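Local coordinates for protein PTS system, lactose-specific IIBC components (Streptococcus pneumoniae, PDB 3NBM) that probably takes up a phosphoryl group and passes it to the incoming sugar, as the IIB component of a lactose-specific phosphotransferase system, at residues Leu7-Leu12 with Val35-Asn40; Asp55-Ala60 with Ile79-Thr84; Gln62-Tyr67 with Ala83-Glu88. All blocks are in the same frame, centred on the assembly; numbering follows the deposited sequence. Where two conformers were deposited one is given.

Contact 1 of 3, residues Leu7-Leu12 with Val35-Asn40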
loop_
_atom_site.group_PDB
_atom_site.type_symbol
_atom_site.label_atom_id
_atom_site.label_comp_id
_atom_site.label_asym_id
_atom_site.label_seq_id
_atom_site.Cartn_x
_atom_site.Cartn_y
_atom_site.Cartn_z
ATOM N N LEU A 7 0.368 8.249 9.199
ATOM C CA LEU A 7 0.999 7.534 8.102
ATOM C C LEU A 7 0.007 7.347 6.950
ATOM O O LEU A 7 -1.111 6.876 7.164
ATOM C CB LEU A 7 1.498 6.177 8.594
ATOM C CG LEU A 7 2.372 5.413 7.605
ATOM C CD1 LEU A 7 3.726 6.116 7.410
ATOM C CD2 LEU A 7 2.589 3.974 8.087
ATOM N N LYS A 8 0.412 7.737 5.748
ATOM C CA LYS A 8 -0.464 7.690 4.568
ATOM C C LYS A 8 0.040 6.582 3.632
ATOM O O LYS A 8 1.191 6.615 3.183
ATOM C CB LYS A 8 -0.462 9.026 3.832
ATOM C CG LYS A 8 -0.742 10.250 4.686
ATOM C CD LYS A 8 -2.094 10.320 5.247
ATOM C CE LYS A 8 -2.357 11.695 5.915
ATOM N NZ LYS A 8 -3.728 11.845 6.531
ATOM N N VAL A 9 -0.841 5.617 3.362
ATOM C CA VAL A 9 -0.533 4.445 2.553
ATOM C C VAL A 9 -1.427 4.437 1.306
ATOM O O VAL A 9 -2.624 4.662 1.400
ATOM C CB VAL A 9 -0.758 3.149 3.347
ATOM C CG1 VAL A 9 -0.361 1.923 2.519
ATOM C CG2 VAL A 9 0.002 3.208 4.678
ATOM N N LEU A 10 -0.821 4.177 0.153
ATOM C CA LEU A 10 -1.549 3.993 -1.103
ATOM C C LEU A 10 -1.294 2.595 -1.632
ATOM O O LEU A 10 -0.142 2.192 -1.773
ATOM C CB LEU A 10 -1.114 5.041 -2.127
ATOM C CG LEU A 10 -1.793 4.978 -3.507
ATOM C CD1 LEU A 10 -3.290 5.251 -3.413
ATOM C CD2 LEU A 10 -1.128 5.999 -4.431
ATOM N N VAL A 11 -2.366 1.832 -1.840
ATOM C CA VAL A 11 -2.288 0.505 -2.444
ATOM C C VAL A 11 -2.723 0.628 -3.913
ATOM O O VAL A 11 -3.795 1.147 -4.186
ATOM C CB VAL A 11 -3.162 -0.540 -1.712
ATOM C CG1 VAL A 11 -2.928 -1.942 -2.277
ATOM C CG2 VAL A 11 -2.955 -0.489 -0.204
ATOM N N LEU A 12 -1.883 0.149 -4.831
ATOM C CA LEU A 12 -2.168 0.251 -6.261
ATOM C C LEU A 12 -2.372 -1.123 -6.865
ATOM O O LEU A 12 -1.636 -2.061 -6.578
ATOM C CB LEU A 12 -1.013 0.961 -6.999
ATOM C CG LEU A 12 -0.787 2.426 -6.591
ATOM C CD1 LEU A 12 0.467 2.976 -7.293
ATOM C CD2 LEU A 12 -2.037 3.281 -6.852
ATOM N N VAL A 35 -4.181 3.078 15.863
ATOM C CA VAL A 35 -2.892 3.548 15.358
ATOM C C VAL A 35 -3.161 4.547 14.216
ATOM O O VAL A 35 -4.183 4.431 13.488
ATOM C CB VAL A 35 -2.028 2.341 14.896
ATOM C CG1 VAL A 35 -0.727 2.790 14.244
ATOM C CG2 VAL A 35 -1.704 1.435 16.080
ATOM N N ARG A 36 -2.277 5.520 14.049
ATOM C CA ARG A 36 -2.499 6.606 13.099
ATOM C C ARG A 36 -1.996 6.259 11.697
ATOM O O ARG A 36 -0.882 6.590 11.314
ATOM C CB ARG A 36 -1.894 7.900 13.606
ATOM C CG ARG A 36 -2.506 8.349 14.946
ATOM C CD ARG A 36 -1.832 9.579 15.532
ATOM N NE ARG A 36 -0.443 9.326 15.907
ATOM C CZ ARG A 36 -0.055 8.763 17.053
ATOM N NH1 ARG A 36 -0.944 8.390 17.968
ATOM N NH2 ARG A 36 1.235 8.568 17.283
ATOM N N VAL A 37 -2.856 5.569 10.960
ATOM C CA VAL A 37 -2.615 5.128 9.596
ATOM C C VAL A 37 -3.900 5.257 8.813
ATOM O O VAL A 37 -4.983 4.921 9.323
ATOM C CB VAL A 37 -2.174 3.635 9.527
ATOM C CG1 VAL A 37 -2.016 3.201 8.098
ATOM C CG2 VAL A 37 -0.900 3.357 10.319
ATOM N N ILE A 38 -3.787 5.769 7.586
ATOM C CA ILE A 38 -4.879 5.702 6.608
ATOM C C ILE A 38 -4.333 5.100 5.310
ATOM O O ILE A 38 -3.244 5.453 4.869
ATOM C CB ILE A 38 -5.504 7.102 6.324
ATOM C CG1 ILE A 38 -6.640 7.043 5.312
ATOM C CG2 ILE A 38 -4.456 8.106 5.843
ATOM C CD1 ILE A 38 -7.804 6.415 5.781
ATOM N N ALA A 39 -5.114 4.195 4.737
ATOM C CA ALA A 39 -4.826 3.598 3.440
ATOM C C ALA A 39 -5.883 3.947 2.420
ATOM O O ALA A 39 -7.086 3.839 2.693
ATOM C CB ALA A 39 -4.713 2.086 3.554
ATOM N N ASN A 40 -5.422 4.301 1.233
ATOM C CA ASN A 40 -6.271 4.461 0.064
ATOM C C ASN A 40 -5.890 3.471 -0.987
ATOM O O ASN A 40 -4.818 2.861 -0.917
ATOM C CB ASN A 40 -6.181 5.879 -0.490
ATOM C CG ASN A 40 -6.708 6.885 0.451
ATOM O OD1 ASN A 40 -5.965 7.702 0.947
ATOM N ND2 ASN A 40 -8.017 6.805 0.734
#

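Contact 2 of 3, residues Asp55-Ala60 with Ile79-Thr84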
loop_
_atom_site.group_PDB
_atom_site.type_symbol
_atom_site.label_atom_id
_atom_site.label_comp_id
_atom_site.label_asym_id
_atom_site.label_seq_id
_atom_site.Cartn_x
_atom_site.Cartn_y
_atom_site.Cartn_z
ATOM N N ASP A 55 3.347 8.181 2.137
ATOM C CA ASP A 55 4.576 7.752 2.793
ATOM C C ASP A 55 5.020 6.356 2.354
ATOM O O ASP A 55 6.210 6.067 2.290
ATOM C CB ASP A 55 4.385 7.770 4.295
ATOM C CG ASP A 55 3.952 9.135 4.793
ATOM O OD1 ASP A 55 4.686 10.125 4.524
ATOM O OD2 ASP A 55 2.875 9.237 5.413
ATOM N N LEU A 56 4.051 5.479 2.081
ATOM C CA LEU A 56 4.263 4.085 1.707
ATOM C C LEU A 56 3.316 3.764 0.578
ATOM O O LEU A 56 2.132 4.047 0.687
ATOM C CB LEU A 56 3.981 3.149 2.904
ATOM C CG LEU A 56 4.041 1.638 2.622
ATOM C CD1 LEU A 56 5.438 1.169 2.220
ATOM C CD2 LEU A 56 3.510 0.850 3.831
ATOM N N ILE A 57 3.841 3.174 -0.500
ATOM C CA ILE A 57 3.018 2.692 -1.609
ATOM C C ILE A 57 3.255 1.204 -1.699
ATOM O O ILE A 57 4.385 0.726 -1.731
ATOM C CB ILE A 57 3.324 3.416 -2.940
ATOM C CG1 ILE A 57 3.157 4.942 -2.723
ATOM C CG2 ILE A 57 2.414 2.885 -4.047
ATOM C CD1 ILE A 57 3.483 5.801 -3.881
ATOM N N ILE A 58 2.150 0.469 -1.740
ATOM C CA ILE A 58 2.155 -0.989 -1.846
ATOM C C ILE A 58 1.559 -1.404 -3.200
ATOM O O ILE A 58 0.450 -1.017 -3.547
ATOM C CB ILE A 58 1.278 -1.645 -0.725
ATOM C CG1 ILE A 58 1.764 -1.228 0.677
ATOM C CG2 ILE A 58 1.255 -3.189 -0.891
ATOM C CD1 ILE A 58 0.810 -1.553 1.813
ATOM N N LEU A 59 2.345 -2.152 -3.962
ATOM C CA LEU A 59 1.909 -2.697 -5.237
ATOM C C LEU A 59 1.221 -4.039 -4.991
ATOM O O LEU A 59 1.808 -4.947 -4.391
ATOM C CB LEU A 59 3.114 -2.872 -6.196
ATOM C CG LEU A 59 3.812 -1.582 -6.594
ATOM C CD1 LEU A 59 5.113 -1.914 -7.351
ATOM C CD2 LEU A 59 2.903 -0.737 -7.452
ATOM N N ALA A 60 -0.016 -4.169 -5.485
ATOM C CA ALA A 60 -0.716 -5.447 -5.497
ATOM C C ALA A 60 -0.011 -6.396 -6.478
ATOM O O ALA A 60 0.777 -5.953 -7.339
ATOM C CB ALA A 60 -2.149 -5.259 -5.892
ATOM N N ILE A 79 9.880 8.167 -0.665
ATOM C CA ILE A 79 8.654 7.371 -0.388
ATOM C C ILE A 79 9.107 5.893 -0.249
ATOM O O ILE A 79 9.993 5.441 -0.982
ATOM C CB ILE A 79 7.602 7.489 -1.604
ATOM C CG1 ILE A 79 7.171 8.936 -1.896
ATOM C CG2 ILE A 79 6.323 6.630 -1.372
ATOM C CD1 ILE A 79 6.413 9.121 -3.263
ATOM N N GLN A 80 8.523 5.142 0.681
ATOM C CA GLN A 80 8.788 3.711 0.754
ATOM C C GLN A 80 7.892 2.983 -0.246
ATOM O O GLN A 80 6.727 3.313 -0.360
ATOM C CB GLN A 80 8.512 3.193 2.170
ATOM C CG GLN A 80 9.443 3.727 3.224
ATOM C CD GLN A 80 10.868 3.368 2.957
ATOM O OE1 GLN A 80 11.182 2.208 2.625
ATOM N NE2 GLN A 80 11.746 4.348 3.042
ATOM N N ILE A 81 8.446 2.002 -0.954
ATOM C CA ILE A 81 7.715 1.210 -1.963
ATOM C C ILE A 81 7.887 -0.253 -1.630
ATOM O O ILE A 81 9.005 -0.705 -1.397
ATOM C CB ILE A 81 8.262 1.440 -3.416
ATOM C CG1 ILE A 81 8.335 2.921 -3.780
ATOM C CG2 ILE A 81 7.480 0.647 -4.422
ATOM C CD1 ILE A 81 7.043 3.659 -3.767
ATOM N N VAL A 82 6.793 -1.010 -1.675
ATOM C CA VAL A 82 6.843 -2.452 -1.447
ATOM C C VAL A 82 5.987 -3.154 -2.495
ATOM O O VAL A 82 4.924 -2.682 -2.850
ATOM C CB VAL A 82 6.419 -2.869 -0.017
ATOM C CG1 VAL A 82 7.117 -2.035 1.042
ATOM C CG2 VAL A 82 4.975 -2.787 0.140
ATOM N N ALA A 83 6.500 -4.261 -3.010
ATOM C CA ALA A 83 5.756 -5.116 -3.938
ATOM C C ALA A 83 5.326 -6.384 -3.242
ATOM O O ALA A 83 6.022 -6.856 -2.348
ATOM C CB ALA A 83 6.583 -5.487 -5.176
ATOM N N THR A 84 4.196 -6.932 -3.666
ATOM C CA THR A 84 3.645 -8.137 -3.071
ATOM C C THR A 84 3.487 -9.241 -4.122
ATOM O O THR A 84 3.462 -9.006 -5.341
ATOM C CB THR A 84 2.273 -7.864 -2.409
ATOM O OG1 THR A 84 1.322 -7.453 -3.392
ATOM C CG2 THR A 84 2.414 -6.794 -1.296
HETATM O O HOH W 1 3.519 -6.390 -6.497
#

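Contact 3 of 3, residues Gln62-Tyr67 with Ala83-Glu88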
loop_
_atom_site.group_PDB
_atom_site.type_symbol
_atom_site.label_atom_id
_atom_site.label_comp_id
_atom_site.label_asym_id
_atom_site.label_seq_id
_atom_site.Cartn_x
_atom_site.Cartn_y
_atom_site.Cartn_z
ATOM N N GLN A 62 -0.658 -7.902 -9.218
ATOM C CA GLN A 62 -0.774 -7.728 -10.654
ATOM C C GLN A 62 -0.083 -6.522 -11.227
ATOM O O GLN A 62 -0.036 -6.359 -12.437
ATOM C CB GLN A 62 -2.201 -7.781 -11.055
ATOM C CG GLN A 62 -2.710 -9.209 -10.892
ATOM C CD GLN A 62 -4.176 -9.254 -10.748
ATOM O OE1 GLN A 62 -4.758 -8.638 -9.816
ATOM N NE2 GLN A 62 -4.819 -10.004 -11.663
ATOM N N VAL A 63 0.499 -5.693 -10.361
ATOM C CA VAL A 63 1.353 -4.577 -10.793
ATOM C C VAL A 63 2.790 -4.703 -10.285
ATOM O O VAL A 63 3.555 -3.747 -10.323
ATOM C CB VAL A 63 0.722 -3.210 -10.458
ATOM C CG1 VAL A 63 -0.484 -3.005 -11.326
ATOM C CG2 VAL A 63 0.347 -3.088 -8.998
ATOM N N ARG A 64 3.193 -5.919 -9.922
ATOM C CA ARG A 64 4.576 -6.180 -9.500
ATOM C C ARG A 64 5.606 -5.809 -10.558
ATOM O O ARG A 64 6.712 -5.389 -10.215
ATOM C CB ARG A 64 4.735 -7.651 -9.124
ATOM C CG ARG A 64 6.075 -7.985 -8.493
ATOM C CD ARG A 64 6.060 -9.317 -7.743
ATOM N NE ARG A 64 5.682 -10.433 -8.630
ATOM C CZ ARG A 64 4.491 -11.007 -8.717
ATOM N NH1 ARG A 64 3.489 -10.689 -7.908
ATOM N NH2 ARG A 64 4.315 -11.953 -9.629
ATOM N N SER A 65 5.256 -5.912 -11.834
ATOM C CA SER A 65 6.185 -5.593 -12.912
ATOM C C SER A 65 6.617 -4.128 -12.949
ATOM O O SER A 65 7.596 -3.793 -13.637
ATOM C CB SER A 65 5.574 -5.964 -14.240
ATOM O OG SER A 65 4.503 -5.115 -14.582
ATOM N N TYR A 66 5.901 -3.257 -12.238
ATOM C CA TYR A 66 6.267 -1.838 -12.177
ATOM C C TYR A 66 7.155 -1.480 -10.976
ATOM O O TYR A 66 7.465 -0.307 -10.777
ATOM C CB TYR A 66 4.984 -0.990 -12.167
ATOM C CG TYR A 66 4.098 -1.212 -13.369
ATOM C CD1 TYR A 66 4.401 -0.676 -14.626
ATOM C CD2 TYR A 66 2.934 -1.963 -13.265
ATOM C CE1 TYR A 66 3.568 -0.911 -15.738
ATOM C CE2 TYR A 66 2.112 -2.172 -14.361
ATOM C CZ TYR A 66 2.429 -1.651 -15.590
ATOM O OH TYR A 66 1.622 -1.853 -16.685
ATOM N N TYR A 67 7.580 -2.447 -10.173
ATOM C CA TYR A 67 8.338 -2.151 -8.975
ATOM C C TYR A 67 9.590 -1.303 -9.229
ATOM O O TYR A 67 9.792 -0.296 -8.562
ATOM C CB TYR A 67 8.719 -3.443 -8.251
ATOM C CG TYR A 67 9.557 -3.220 -7.017
ATOM C CD1 TYR A 67 8.996 -2.725 -5.846
ATOM C CD2 TYR A 67 10.916 -3.437 -7.042
ATOM C CE1 TYR A 67 9.764 -2.550 -4.716
ATOM C CE2 TYR A 67 11.691 -3.192 -5.942
ATOM C CZ TYR A 67 11.111 -2.786 -4.774
ATOM O OH TYR A 67 11.898 -2.551 -3.671
ATOM N N ALA A 83 6.500 -4.261 -3.010
ATOM C CA ALA A 83 5.756 -5.116 -3.938
ATOM C C ALA A 83 5.326 -6.384 -3.242
ATOM O O ALA A 83 6.022 -6.856 -2.348
ATOM C CB ALA A 83 6.583 -5.487 -5.176
ATOM N N THR A 84 4.196 -6.932 -3.666
ATOM C CA THR A 84 3.645 -8.137 -3.071
ATOM C C THR A 84 3.487 -9.241 -4.122
ATOM O O THR A 84 3.462 -9.006 -5.341
ATOM C CB THR A 84 2.273 -7.864 -2.409
ATOM O OG1 THR A 84 1.322 -7.453 -3.392
ATOM C CG2 THR A 84 2.414 -6.794 -1.296
ATOM N N ARG A 85 3.358 -10.452 -3.601
ATOM C CA ARG A 85 3.044 -11.628 -4.397
ATOM C C ARG A 85 1.700 -12.199 -3.939
ATOM O O ARG A 85 1.209 -11.858 -2.873
ATOM C CB ARG A 85 4.228 -12.605 -4.326
ATOM C CG ARG A 85 5.456 -12.102 -5.067
ATOM C CD ARG A 85 6.735 -12.839 -4.687
ATOM N NE ARG A 85 7.822 -12.470 -5.574
ATOM C CZ ARG A 85 8.496 -11.327 -5.541
ATOM N NH1 ARG A 85 8.211 -10.409 -4.634
ATOM N NH2 ARG A 85 9.427 -11.086 -6.454
ATOM N N GLY A 86 1.095 -13.045 -4.757
ATOM C CA GLY A 86 -0.325 -13.416 -4.615
ATOM C C GLY A 86 -0.746 -13.989 -3.282
ATOM O O GLY A 86 -1.666 -13.495 -2.680
HETATM N N MSE A 87 -0.073 -15.031 -2.801
HETATM C CA MSE A 87 -0.480 -15.675 -1.554
HETATM C C MSE A 87 -0.286 -14.738 -0.352
HETATM O O MSE A 87 -1.172 -14.604 0.505
HETATM C CB MSE A 87 0.257 -17.006 -1.406
HETATM C CG MSE A 87 -0.098 -18.024 -2.497
HETATM SE SE MSE A 87 -1.947 -18.626 -2.395
HETATM C CE MSE A 87 -1.718 -19.820 -0.900
ATOM N N GLU A 88 0.859 -14.068 -0.314
ATOM C CA GLU A 88 1.170 -13.035 0.670
ATOM C C GLU A 88 0.059 -11.988 0.739
ATOM O O GLU A 88 -0.479 -11.674 1.804
ATOM C CB GLU A 88 2.509 -12.376 0.255
ATOM C CG GLU A 88 2.910 -11.123 1.007
ATOM C CD GLU A 88 4.101 -10.396 0.392
ATOM O OE1 GLU A 88 4.276 -10.422 -0.865
ATOM O OE2 GLU A 88 4.861 -9.793 1.189
HETATM O O HOH W 2 1.459 -13.391 -7.795
#

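Contact 1 of 3, residues Leu7-Leu12 with Val35-Asn40
The carbonyl oxygen of Val9 is gripped twice by the neighbouring strand: Asn40 N donates a hydrogen bond to Val9 O over 2.8 Å, and the CA-H of Ala39 adds a contact, with its CA 3.2 Å from that same oxygen. One residue further on, Asn40 O takes the N-H of Val11 in a nearly straight bond (N to O 2.8 Å, 174° at the hydrogen), and the CA-H of Leu10 leans on it too. The ladder continues towards the start of the strands with Val9 N to Ile38 O at 2.8 Å, then with Ile38 N to Leu7 O at 2.9 Å. Its last rung, Leu7 N to Arg36 O at 3.0 Å, reaches the centre of an inverse gamma turn, and here the donor lies well off the carbonyl plane.

Leu7, Val9, Val37 and Ala39 share one face. Leu7 and Val37 run side by side there, whereas CG2 of Val9 meets CG1 of Val37 at 4.0 Å across the register; Val103 and Leu100 of helix 96-105 and Ile26 of helix 18-33 cover this apolar surface. Lys8, Leu10, Ile38 and Asn40 occupy the other face. With Ile38 CG1 anti to N (chi1 -180°), its CG2 is wedged between N and the carbonyl carbon and presses on the bent Lys8 chain, CG2 to CD 3.3 Å, tighter than usual packing. Beyond that squeeze Lys8 NZ forms a salt bridge with Glu6, and Asn40 OD1 is hydrogen-bonded to the hydroxyl of Tyr54.

The strands, 22° apart in direction, are the parallel pair of a beta-alpha-beta unit closed by helix 18-33, an arrangement typical of the open alpha/beta sheet of lactose-type IIB domains.

Contact 2 of 3, residues Asp55-Ala60 with Ile79-Thr84
With chi1 of -48°, Val82 puts CG2 between its own N and carbonyl carbon and turns it onto Ile58, whose CG1 it meets at 3.6 Å. CG1 of the same valine is thereby directed to Leu56, reaching its CD1 at 3.8 Å, so that the two branches pack against successive residues on one face of the neighbouring strand. In Thr84 the same position is taken by the hydroxyl (chi1 63°), and OG1 donates to Leu59 O at 2.7 Å, in the carbonyl plane and on a lone pair. Its CG2 is left to lie against CG2 of Ile58.

Such pairing belongs to a beta-alpha-beta crossover, here strand 56-59, helix 67-74 and strand 80-83, whose parallel strands differ by 16° in direction. Backbone bonds alternate between them, from Gln80 N to Asp55 O at 3.0 Å to Leu59 N with Val82 O at 2.9 Å. On the face that meets the crossover helix, Ile57 and Ile81 stand alongside each other, Ile81 CD1 folding back to 3.8 Å from Ile57 CB, while Ile79 CG2 comes in obliquely against Ile57 CG1. Met70 of helix 67-74 packs on Ile57 and Leu59; Phe102 of helix 96-105 covers Ile58, Val82 and Thr84 on the other side.

Where the strands end, the direct bond from Thr84 N to Leu59 O is only weak. A water bridges the strand ends there, accepting from Thr84 N at 3.0 Å and probably donating to Ala60 O.

Contact 3 of 3, residues Gln62-Tyr67 with Ala83-Glu88
The guanidinium group of Arg85 has CD of Arg64 centred over one face, 3.8 Å above its plane. In turn Arg85 CG lies over a face of the Arg64 guanidinium, and at the edge of that group, close to its plane, is the carbonyl oxygen of Thr84. Arg64 NH1 donates to Thr84 O at 3.1 Å, on a lone pair and in the carbonyl plane (160° at the hydrogen). A bend at chi3 (58°) swings the end of Arg64 round to this carbonyl, and the two arginine chains cross at about a right angle with their flat ends 28° apart. NE of Arg64 is 4.3 Å from NE of Arg85, a proximity of like charges that would probably cost some energy. Tyr67 comes obliquely to Ala83, its CD1 3.7 Å from the CB.

Arg85 is the N-cap residue of helix 86-93, and its N-H is tied back to Glu88 OE1 at 2.9 Å. The contact thus joins the 3-10 turn and the first residue of helix 67-74 to the end of strand 80-83 and the start of helix 86-93, while Phe102 of helix 96-105 packs against Thr84 and Glu88.

Along the chain contact 1 closes before contacts 2 and 3 open, and the last two share Ala83 and Thr84. Contacts 1 and 2 have centres about 10 Å apart in one four-stranded parallel sheet, ordered 37-43, 7-13, 56-59, 80-83; the two inner strands join them through backbone bonds such as Leu10 O to Ile58 N. Contact 3 is about 10 Å from contact 2 and about 18 Å from contact 1, centre to centre, past the C-terminal ends of the strands. In parallel alpha/beta folds this end commonly carries the active site, consistent with a phosphate-binding loop following strand 7-13 in this IIB domain.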